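Local coordinates for O-phospho-L-seryl-tRNA:Cys-tRNA synthase (Methanocaldococcus jannaschii DSM 2661, PDB 5X6B), which probably converts O-phosphoserine carried on tRNA(Cys) into cysteine, as a pyridoxal phosphate-dependent enzyme of the tRNA-dependent route to cysteine, at residues R325-E330 with I390-Y395; F336-I341 with D347-E352. All blocks are in the same frame, centred on the assembly; numbering follows the deposited sequence.

Contact 1. Residues R325-E330 with I390-Y395; sequences RYVVDE and IKMSVY
Val327, on helix 317-331, meets Met392 and Val394 with its two methyl groups, one for each partner. Val327 CG1 lies 3.7 Å from Met392 CE, while Val327 CG2 sits 3.9 Å from both Val394 CG1 and Val394 CG2. The two valines reach toward each other tip to tip. The methionine comes in aslant instead: its chain runs straight out from the strand as far as SD and then bends at the last torsion (chi3 -70°), which turns CE toward the helix. A flexible, unbranched thioether suits this place, because it can span the gap between strand and helix and adjust its end to a neighbour of fixed shape. Valine suits the helix side for the opposite reason: branched at CB, it offers two rigid methyls close to the backbone. No hydrogen bond crosses the contact, and all three residues are buried. Ser393, between the two apolar residues, turns away from the helix, and its OG accepts from the backbone N of Tyr395 in an ST turn. Val402 of helix 399-415 and Ile349 of strand 349-352 also touch Val327. Such apolar packing is the usual interface of a two-layer alpha-beta sandwich, here helix 317-331 against the antiparallel sheet at its edge strand 389-392 and the loop that follows.

Contact 2. Residues F336-I341 with D347-E352; sequences FKQLGI and DLIKFE
Lys337 and Glu352 form a hydrogen-bonded antiparallel pair that satisfies four backbone groups, two on each strand. Lys337 N gives a nearly straight bond to Glu352 O (2.9 Å, 174°), lying in the carbonyl plane. In return Glu352 N donates to Lys337 O at 2.7 Å, tilted 18° from the plane of the Lys337 carbonyl. The same Lys337 O also receives a CA-H contact from Phe351. Further along, Leu339 N lies nearly on the extension of the Lys350 C=O bond, 2.7 Å from Lys350 O. Between these bonds sits the non-hydrogen-bonded pair of Gln338 and Phe351.

The charged side chains look elsewhere. Lys337 and Glu352 run side by side, yet Lys337 NZ and Glu352 OE1 stay 6.1 Å apart, and OE1 is taken by the hydroxyl of Tyr170. Extended throughout, Lys350 passes its methylene groups by Leu339 CD1 and carries NZ to a salt bridge with Glu205; a long chain serves here as both apolar surface and charge. The amide of buried Gln338 makes two weak bonds through NE2, to Leu339 O and Ile341 O, bridging carbonyls of its own segment.

The aromatic part is the pair Phe336 and Phe351: Phe336 CB sits over one face of the Phe351 ring, 4.0 Å from the centroid, in a CH-pi contact, while the two rings are inclined at 50°. Backbone bonds thus set the register of this beta hairpin, whereas the side-chain charges of Lys350 and Glu352 are satisfied by Glu205 and Tyr170, outside the hairpin, and add little to its pairing.

In the fold
Contact 2 is nested within the loop closed by contact 1, and their centres lie about 8 Å apart. Both reach the three-stranded antiparallel sheet: contact 2 pairs its edge strand 337-338 with the central strand 349-352, while contact 1 sets helix 317-331 against the other edge strand, 389-392. Both are buried, although Lys337 and Glu352 in contact 2 are partly exposed. Their chemistry differs with their place in the fold: methyl packing between layers in contact 1, backbone hydrogen bonding within one layer in contact 2. The two are joined directly, since Ile349 N lies 2.9 Å from Met392 O and Ser393 OG 2.7 Å from Asp347 OD1, both probable hydrogen bonds.

Contact 1. Residues R325-E330 with I390-Y395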
ATOM      1  N   ARG B 325      -7.992 -23.652 -18.029  1.00 49.07           N
ATOM      2  CA  ARG B 325      -8.151 -24.909 -18.745  1.00 48.00           C
ATOM      3  C   ARG B 325      -8.253 -24.689 -20.246  1.00 53.30           C
ATOM      4  O   ARG B 325      -7.833 -25.542 -21.026  1.00 49.75           O
ATOM      5  CB  ARG B 325      -9.374 -25.664 -18.229  1.00 44.72           C
ATOM      6  CG  ARG B 325      -9.208 -26.109 -16.793  1.00 53.98           C
ATOM      7  CD  ARG B 325     -10.383 -26.909 -16.284  1.00 55.69           C
ATOM      8  NE  ARG B 325     -10.218 -27.214 -14.866  1.00 56.40           N
ATOM      9  CZ  ARG B 325     -11.118 -27.849 -14.124  1.00 75.38           C
ATOM     10  NH1 ARG B 325     -12.259 -28.260 -14.662  1.00 73.34           N
ATOM     11  NH2 ARG B 325     -10.875 -28.076 -12.840  1.00 78.43           N
ATOM     12  N   TYR B 326      -8.797 -23.542 -20.648  1.00 52.67           N
ATOM     13  CA  TYR B 326      -8.809 -23.165 -22.057  1.00 42.95           C
ATOM     14  C   TYR B 326      -7.387 -23.072 -22.594  1.00 52.69           C
ATOM     15  O   TYR B 326      -7.098 -23.536 -23.694  1.00 62.17           O
ATOM     16  CB  TYR B 326      -9.533 -21.835 -22.266  1.00 60.33           C
ATOM     17  CG  TYR B 326      -9.386 -21.284 -23.670  1.00 57.02           C
ATOM     18  CD1 TYR B 326     -10.169 -21.763 -24.713  1.00 55.05           C
ATOM     19  CD2 TYR B 326      -8.458 -20.288 -23.950  1.00 59.67           C
ATOM     20  CE1 TYR B 326     -10.031 -21.263 -25.995  1.00 63.90           C
ATOM     21  CE2 TYR B 326      -8.315 -19.783 -25.230  1.00 68.23           C
ATOM     22  CZ  TYR B 326      -9.105 -20.271 -26.245  1.00 59.64           C
ATOM     23  OH  TYR B 326      -8.957 -19.767 -27.513  1.00 54.99           O
ATOM     24  N   VAL B 327      -6.503 -22.472 -21.804  1.00 56.21           N
ATOM     25  CA  VAL B 327      -5.099 -22.329 -22.179  1.00 51.33           C
ATOM     26  C   VAL B 327      -4.407 -23.683 -22.287  1.00 57.05           C
ATOM     27  O   VAL B 327      -3.706 -23.948 -23.267  1.00 59.51           O
ATOM     28  CB  VAL B 327      -4.337 -21.443 -21.165  1.00 58.44           C
ATOM     29  CG1 VAL B 327      -2.850 -21.449 -21.457  1.00 35.42           C
ATOM     30  CG2 VAL B 327      -4.886 -20.016 -21.185  1.00 52.24           C
ATOM     31  N   VAL B 328      -4.606 -24.536 -21.283  1.00 58.55           N
ATOM     32  CA  VAL B 328      -4.000 -25.868 -21.284  1.00 54.10           C
ATOM     33  C   VAL B 328      -4.461 -26.695 -22.482  1.00 65.88           C
ATOM     34  O   VAL B 328      -3.635 -27.214 -23.237  1.00 67.45           O
ATOM     35  CB  VAL B 328      -4.317 -26.645 -19.987  1.00 61.82           C
ATOM     36  CG1 VAL B 328      -3.983 -28.121 -20.159  1.00 60.60           C
ATOM     37  CG2 VAL B 328      -3.548 -26.059 -18.812  1.00 47.51           C
ATOM     38  N   ASP B 329      -5.775 -26.802 -22.661  1.00 56.74           N
ATOM     39  CA  ASP B 329      -6.339 -27.592 -23.752  1.00 61.19           C
ATOM     40  C   ASP B 329      -5.843 -27.101 -25.106  1.00 61.30           C
ATOM     41  O   ASP B 329      -5.674 -27.882 -26.042  1.00 67.38           O
ATOM     42  CB  ASP B 329      -7.872 -27.552 -23.717  1.00 54.31           C
ATOM     43  CG  ASP B 329      -8.451 -28.220 -22.480  1.00 75.21           C
ATOM     44  OD1 ASP B 329      -7.726 -28.992 -21.815  1.00 81.12           O
ATOM     45  OD2 ASP B 329      -9.639 -27.975 -22.178  1.00 65.92           O
ATOM     46  N   GLU B 330      -5.594 -25.802 -25.197  1.00 61.23           N
ATOM     47  CA  GLU B 330      -5.274 -25.180 -26.473  1.00 59.00           C
ATOM     48  C   GLU B 330      -3.787 -25.277 -26.813  1.00 53.78           C
ATOM     49  O   GLU B 330      -3.424 -25.530 -27.959  1.00 65.02           O
ATOM     50  CB  GLU B 330      -5.721 -23.719 -26.462  1.00 64.64           C
ATOM     51  CG  GLU B 330      -5.931 -23.120 -27.829  1.00 68.33           C
ATOM     52  CD  GLU B 330      -7.128 -23.697 -28.558  1.00 71.08           C
ATOM     53  OE1 GLU B 330      -8.058 -24.204 -27.892  1.00 66.38           O
ATOM     54  OE2 GLU B 330      -7.133 -23.645 -29.805  1.00 75.37           O
ATOM     55  N   ILE B 390       7.990 -23.818 -19.169  1.00 55.79           N
ATOM     56  CA  ILE B 390       7.538 -22.459 -18.856  1.00 64.33           C
ATOM     57  C   ILE B 390       6.454 -22.478 -17.778  1.00 63.90           C
ATOM     58  O   ILE B 390       5.645 -23.404 -17.706  1.00 64.24           O
ATOM     59  CB  ILE B 390       6.972 -21.695 -20.088  1.00 67.08           C
ATOM     60  CG1 ILE B 390       5.791 -22.441 -20.709  1.00 60.49           C
ATOM     61  CG2 ILE B 390       8.053 -21.431 -21.123  1.00 70.31           C
ATOM     62  CD1 ILE B 390       5.146 -21.696 -21.851  1.00 63.86           C
ATOM     63  N   LYS B 391       6.452 -21.450 -16.937  1.00 53.75           N
ATOM     64  CA  LYS B 391       5.377 -21.252 -15.974  1.00 47.30           C
ATOM     65  C   LYS B 391       4.594 -19.994 -16.338  1.00 64.09           C
ATOM     66  O   LYS B 391       5.176 -18.945 -16.615  1.00 63.96           O
ATOM     67  CB  LYS B 391       5.925 -21.148 -14.549  1.00 55.97           C
ATOM     68  CG  LYS B 391       6.470 -22.458 -14.005  1.00 81.24           C
ATOM     69  CD  LYS B 391       7.201 -22.264 -12.688  1.00 75.20           C
ATOM     70  CE  LYS B 391       6.296 -21.673 -11.626  1.00 68.39           C
ATOM     71  NZ  LYS B 391       7.009 -21.575 -10.318  1.00 76.79           N
ATOM     72  N   MET B 392       3.272 -20.107 -16.345  1.00 55.60           N
ATOM     73  CA  MET B 392       2.421 -18.980 -16.678  1.00 48.96           C
ATOM     74  C   MET B 392       1.081 -19.048 -15.962  1.00 51.85           C
ATOM     75  O   MET B 392       0.676 -20.095 -15.457  1.00 52.92           O
ATOM     76  CB  MET B 392       2.196 -18.910 -18.189  1.00 48.09           C
ATOM     77  CG  MET B 392       1.800 -20.232 -18.812  1.00 53.95           C
ATOM     78  SD  MET B 392       1.425 -20.083 -20.567  1.00 59.87           S
ATOM     79  CE  MET B 392      -0.108 -19.167 -20.502  1.00 50.98           C
ATOM     80  N   SER B 393       0.407 -17.909 -15.916  1.00 49.94           N
ATOM     81  CA  SER B 393      -0.946 -17.836 -15.405  1.00 45.00           C
ATOM     82  C   SER B 393      -1.664 -16.735 -16.168  1.00 49.75           C
ATOM     83  O   SER B 393      -1.064 -15.709 -16.499  1.00 54.26           O
ATOM     84  CB  SER B 393      -0.950 -17.569 -13.900  1.00 43.14           C
ATOM     85  OG  SER B 393      -2.269 -17.537 -13.378  1.00 45.43           O
ATOM     86  N   VAL B 394      -2.933 -16.959 -16.481  1.00 46.81           N
ATOM     87  CA  VAL B 394      -3.728 -15.939 -17.152  1.00 44.10           C
ATOM     88  C   VAL B 394      -4.802 -15.471 -16.189  1.00 42.01           C
ATOM     89  O   VAL B 394      -5.785 -14.848 -16.588  1.00 46.53           O
ATOM     90  CB  VAL B 394      -4.369 -16.451 -18.464  1.00 38.34           C
ATOM     91  CG1 VAL B 394      -3.286 -16.918 -19.433  1.00 33.30           C
ATOM     92  CG2 VAL B 394      -5.384 -17.568 -18.187  1.00 31.00           C
ATOM     93  N   TYR B 395      -4.600 -15.776 -14.911  1.00 38.13           N
ATOM     94  CA  TYR B 395      -5.517 -15.329 -13.876  1.00 41.25           C
ATOM     95  C   TYR B 395      -5.732 -13.825 -13.950  1.00 50.18           C
ATOM     96  O   TYR B 395      -4.782 -13.055 -14.101  1.00 50.03           O
ATOM     97  CB  TYR B 395      -5.006 -15.702 -12.485  1.00 41.91           C
ATOM     98  CG  TYR B 395      -5.960 -15.286 -11.390  1.00 46.76           C
ATOM     99  CD1 TYR B 395      -6.964 -16.140 -10.962  1.00 38.66           C
ATOM    100  CD2 TYR B 395      -5.874 -14.028 -10.801  1.00 49.26           C
ATOM    101  CE1 TYR B 395      -7.851 -15.758  -9.976  1.00 41.40           C
ATOM    102  CE2 TYR B 395      -6.759 -13.637  -9.815  1.00 42.29           C
ATOM    103  CZ  TYR B 395      -7.743 -14.508  -9.409  1.00 40.83           C
ATOM    104  OH  TYR B 395      -8.623 -14.135  -8.425  1.00 48.08           O
TER

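Contact 2. Residues F336-I341 with D347-E352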
ATOM      1  N   PHE B 336       2.577 -28.531 -26.065  1.00 69.36           N
ATOM      2  CA  PHE B 336       2.871 -28.213 -24.675  1.00 64.37           C
ATOM      3  C   PHE B 336       2.213 -29.256 -23.785  1.00 69.34           C
ATOM      4  O   PHE B 336       1.018 -29.501 -23.900  1.00 69.22           O
ATOM      5  CB  PHE B 336       2.384 -26.808 -24.293  1.00 49.64           C
ATOM      6  CG  PHE B 336       3.220 -25.686 -24.856  1.00 57.94           C
ATOM      7  CD1 PHE B 336       4.182 -25.923 -25.828  1.00 65.37           C
ATOM      8  CD2 PHE B 336       3.062 -24.390 -24.385  1.00 62.16           C
ATOM      9  CE1 PHE B 336       4.949 -24.888 -26.336  1.00 60.23           C
ATOM     10  CE2 PHE B 336       3.830 -23.350 -24.885  1.00 55.34           C
ATOM     11  CZ  PHE B 336       4.774 -23.601 -25.863  1.00 67.34           C
ATOM     12  N   LYS B 337       2.988 -29.880 -22.904  1.00 65.41           N
ATOM     13  CA  LYS B 337       2.422 -30.859 -21.987  1.00 55.26           C
ATOM     14  C   LYS B 337       2.229 -30.246 -20.610  1.00 64.43           C
ATOM     15  O   LYS B 337       3.196 -29.841 -19.963  1.00 56.72           O
ATOM     16  CB  LYS B 337       3.314 -32.098 -21.893  1.00 67.60           C
ATOM     17  CG  LYS B 337       2.800 -33.159 -20.919  1.00 63.20           C
ATOM     18  CD  LYS B 337       3.701 -34.391 -20.913  1.00 79.52           C
ATOM     19  CE  LYS B 337       3.165 -35.481 -19.993  1.00 84.43           C
ATOM     20  NZ  LYS B 337       1.794 -35.918 -20.386  1.00 88.99           N
ATOM     21  N   GLN B 338       0.978 -30.165 -20.166  1.00 52.60           N
ATOM     22  CA  GLN B 338       0.703 -29.670 -18.827  1.00 56.08           C
ATOM     23  C   GLN B 338       1.300 -30.617 -17.796  1.00 61.93           C
ATOM     24  O   GLN B 338       1.057 -31.822 -17.831  1.00 70.99           O
ATOM     25  CB  GLN B 338      -0.797 -29.522 -18.577  1.00 55.72           C
ATOM     26  CG  GLN B 338      -1.102 -29.059 -17.160  1.00 54.15           C
ATOM     27  CD  GLN B 338      -2.432 -29.559 -16.640  1.00 62.06           C
ATOM     28  OE1 GLN B 338      -3.415 -29.637 -17.376  1.00 66.92           O
ATOM     29  NE2 GLN B 338      -2.464 -29.920 -15.363  1.00 65.60           N
ATOM     30  N   LEU B 339       2.089 -30.068 -16.882  1.00 62.96           N
ATOM     31  CA  LEU B 339       2.604 -30.855 -15.776  1.00 53.29           C
ATOM     32  C   LEU B 339       1.666 -30.702 -14.596  1.00 56.82           C
ATOM     33  O   LEU B 339       0.795 -29.834 -14.597  1.00 56.70           O
ATOM     34  CB  LEU B 339       4.024 -30.422 -15.409  1.00 60.21           C
ATOM     35  CG  LEU B 339       5.050 -30.699 -16.509  1.00 64.86           C
ATOM     36  CD1 LEU B 339       6.442 -30.253 -16.092  1.00 61.92           C
ATOM     37  CD2 LEU B 339       5.028 -32.176 -16.884  1.00 58.69           C
ATOM     38  N   GLY B 340       1.832 -31.557 -13.596  1.00 56.73           N
ATOM     39  CA  GLY B 340       1.003 -31.479 -12.413  1.00 44.31           C
ATOM     40  C   GLY B 340      -0.311 -32.209 -12.585  1.00 51.95           C
ATOM     41  O   GLY B 340      -0.573 -32.820 -13.622  1.00 49.36           O
ATOM     42  N   ILE B 341      -1.136 -32.141 -11.550  1.00 46.37           N
ATOM     43  CA  ILE B 341      -2.456 -32.752 -11.555  1.00 49.31           C
ATOM     44  C   ILE B 341      -3.359 -32.223 -12.676  1.00 60.36           C
ATOM     45  O   ILE B 341      -3.528 -31.011 -12.833  1.00 57.12           O
ATOM     46  CB  ILE B 341      -3.149 -32.524 -10.193  1.00 55.12           C
ATOM     47  CG1 ILE B 341      -2.372 -33.239  -9.083  1.00 55.11           C
ATOM     48  CG2 ILE B 341      -4.606 -32.965 -10.239  1.00 52.01           C
ATOM     49  CD1 ILE B 341      -2.947 -33.050  -7.687  1.00 50.04           C
ATOM     50  N   ASP B 347      -4.726 -21.779 -11.235  1.00 48.07           N
ATOM     51  CA  ASP B 347      -4.390 -21.030 -12.447  1.00 44.21           C
ATOM     52  C   ASP B 347      -2.906 -21.096 -12.822  1.00 50.29           C
ATOM     53  O   ASP B 347      -2.527 -20.733 -13.935  1.00 53.98           O
ATOM     54  CB  ASP B 347      -4.818 -19.577 -12.271  1.00 48.97           C
ATOM     55  CG  ASP B 347      -4.224 -18.951 -11.026  1.00 54.79           C
ATOM     56  OD1 ASP B 347      -3.002 -18.700 -11.010  1.00 52.70           O
ATOM     57  OD2 ASP B 347      -4.965 -18.765 -10.032  1.00 57.67           O
ATOM     58  N   LEU B 348      -2.066 -21.554 -11.899  1.00 56.36           N
ATOM     59  CA  LEU B 348      -0.642 -21.660 -12.187  1.00 45.79           C
ATOM     60  C   LEU B 348      -0.397 -22.875 -13.072  1.00 55.91           C
ATOM     61  O   LEU B 348      -0.613 -24.009 -12.653  1.00 52.49           O
ATOM     62  CB  LEU B 348       0.171 -21.758 -10.892  1.00 51.49           C
ATOM     63  CG  LEU B 348       1.680 -21.462 -10.919  1.00 52.45           C
ATOM     64  CD1 LEU B 348       2.209 -21.352  -9.498  1.00 59.22           C
ATOM     65  CD2 LEU B 348       2.491 -22.492 -11.698  1.00 52.58           C
ATOM     66  N   ILE B 349       0.074 -22.639 -14.290  1.00 51.60           N
ATOM     67  CA  ILE B 349       0.333 -23.733 -15.214  1.00 45.42           C
ATOM     68  C   ILE B 349       1.821 -23.931 -15.465  1.00 58.55           C
ATOM     69  O   ILE B 349       2.544 -22.974 -15.746  1.00 56.13           O
ATOM     70  CB  ILE B 349      -0.356 -23.501 -16.573  1.00 61.97           C
ATOM     71  CG1 ILE B 349      -1.827 -23.134 -16.385  1.00 53.34           C
ATOM     72  CG2 ILE B 349      -0.226 -24.728 -17.454  1.00 58.77           C
ATOM     73  CD1 ILE B 349      -2.501 -22.715 -17.679  1.00 50.83           C
ATOM     74  N   LYS B 350       2.274 -25.177 -15.374  1.00 63.85           N
ATOM     75  CA  LYS B 350       3.632 -25.512 -15.784  1.00 62.73           C
ATOM     76  C   LYS B 350       3.620 -26.469 -16.974  1.00 64.68           C
ATOM     77  O   LYS B 350       3.173 -27.613 -16.865  1.00 57.24           O
ATOM     78  CB  LYS B 350       4.416 -26.120 -14.625  1.00 65.76           C
ATOM     79  CG  LYS B 350       5.882 -26.366 -14.950  1.00 68.69           C
ATOM     80  CD  LYS B 350       6.634 -26.881 -13.735  1.00 77.90           C
ATOM     81  CE  LYS B 350       8.111 -27.060 -14.024  1.00 67.13           C
ATOM     82  NZ  LYS B 350       8.844 -27.549 -12.825  1.00 79.95           N
ATOM     83  N   PHE B 351       4.105 -25.986 -18.113  1.00 59.79           N
ATOM     84  CA  PHE B 351       4.180 -26.790 -19.324  1.00 56.40           C
ATOM     85  C   PHE B 351       5.571 -27.361 -19.529  1.00 63.68           C
ATOM     86  O   PHE B 351       6.569 -26.665 -19.341  1.00 70.00           O
ATOM     87  CB  PHE B 351       3.813 -25.967 -20.567  1.00 64.75           C
ATOM     88  CG  PHE B 351       2.355 -25.617 -20.677  1.00 69.29           C
ATOM     89  CD1 PHE B 351       1.398 -26.605 -20.830  1.00 64.74           C
ATOM     90  CD2 PHE B 351       1.948 -24.291 -20.675  1.00 67.69           C
ATOM     91  CE1 PHE B 351       0.058 -26.280 -20.947  1.00 68.16           C
ATOM     92  CE2 PHE B 351       0.613 -23.959 -20.792  1.00 63.14           C
ATOM     93  CZ  PHE B 351      -0.335 -24.956 -20.928  1.00 63.72           C
ATOM     94  N   GLU B 352       5.638 -28.623 -19.931  1.00 68.60           N
ATOM     95  CA  GLU B 352       6.856 -29.137 -20.528  1.00 65.56           C
ATOM     96  C   GLU B 352       6.793 -28.778 -22.002  1.00 70.45           C
ATOM     97  O   GLU B 352       5.828 -29.123 -22.689  1.00 72.36           O
ATOM     98  CB  GLU B 352       6.989 -30.645 -20.332  1.00 73.83           C
ATOM     99  CG  GLU B 352       8.279 -31.219 -20.894  1.00 82.15           C
ATOM    100  CD  GLU B 352       8.339 -32.725 -20.781  1.00 80.36           C
ATOM    101  OE1 GLU B 352       7.325 -33.332 -20.375  1.00 77.81           O
ATOM    102  OE2 GLU B 352       9.402 -33.298 -21.092  1.00 92.42           O
TER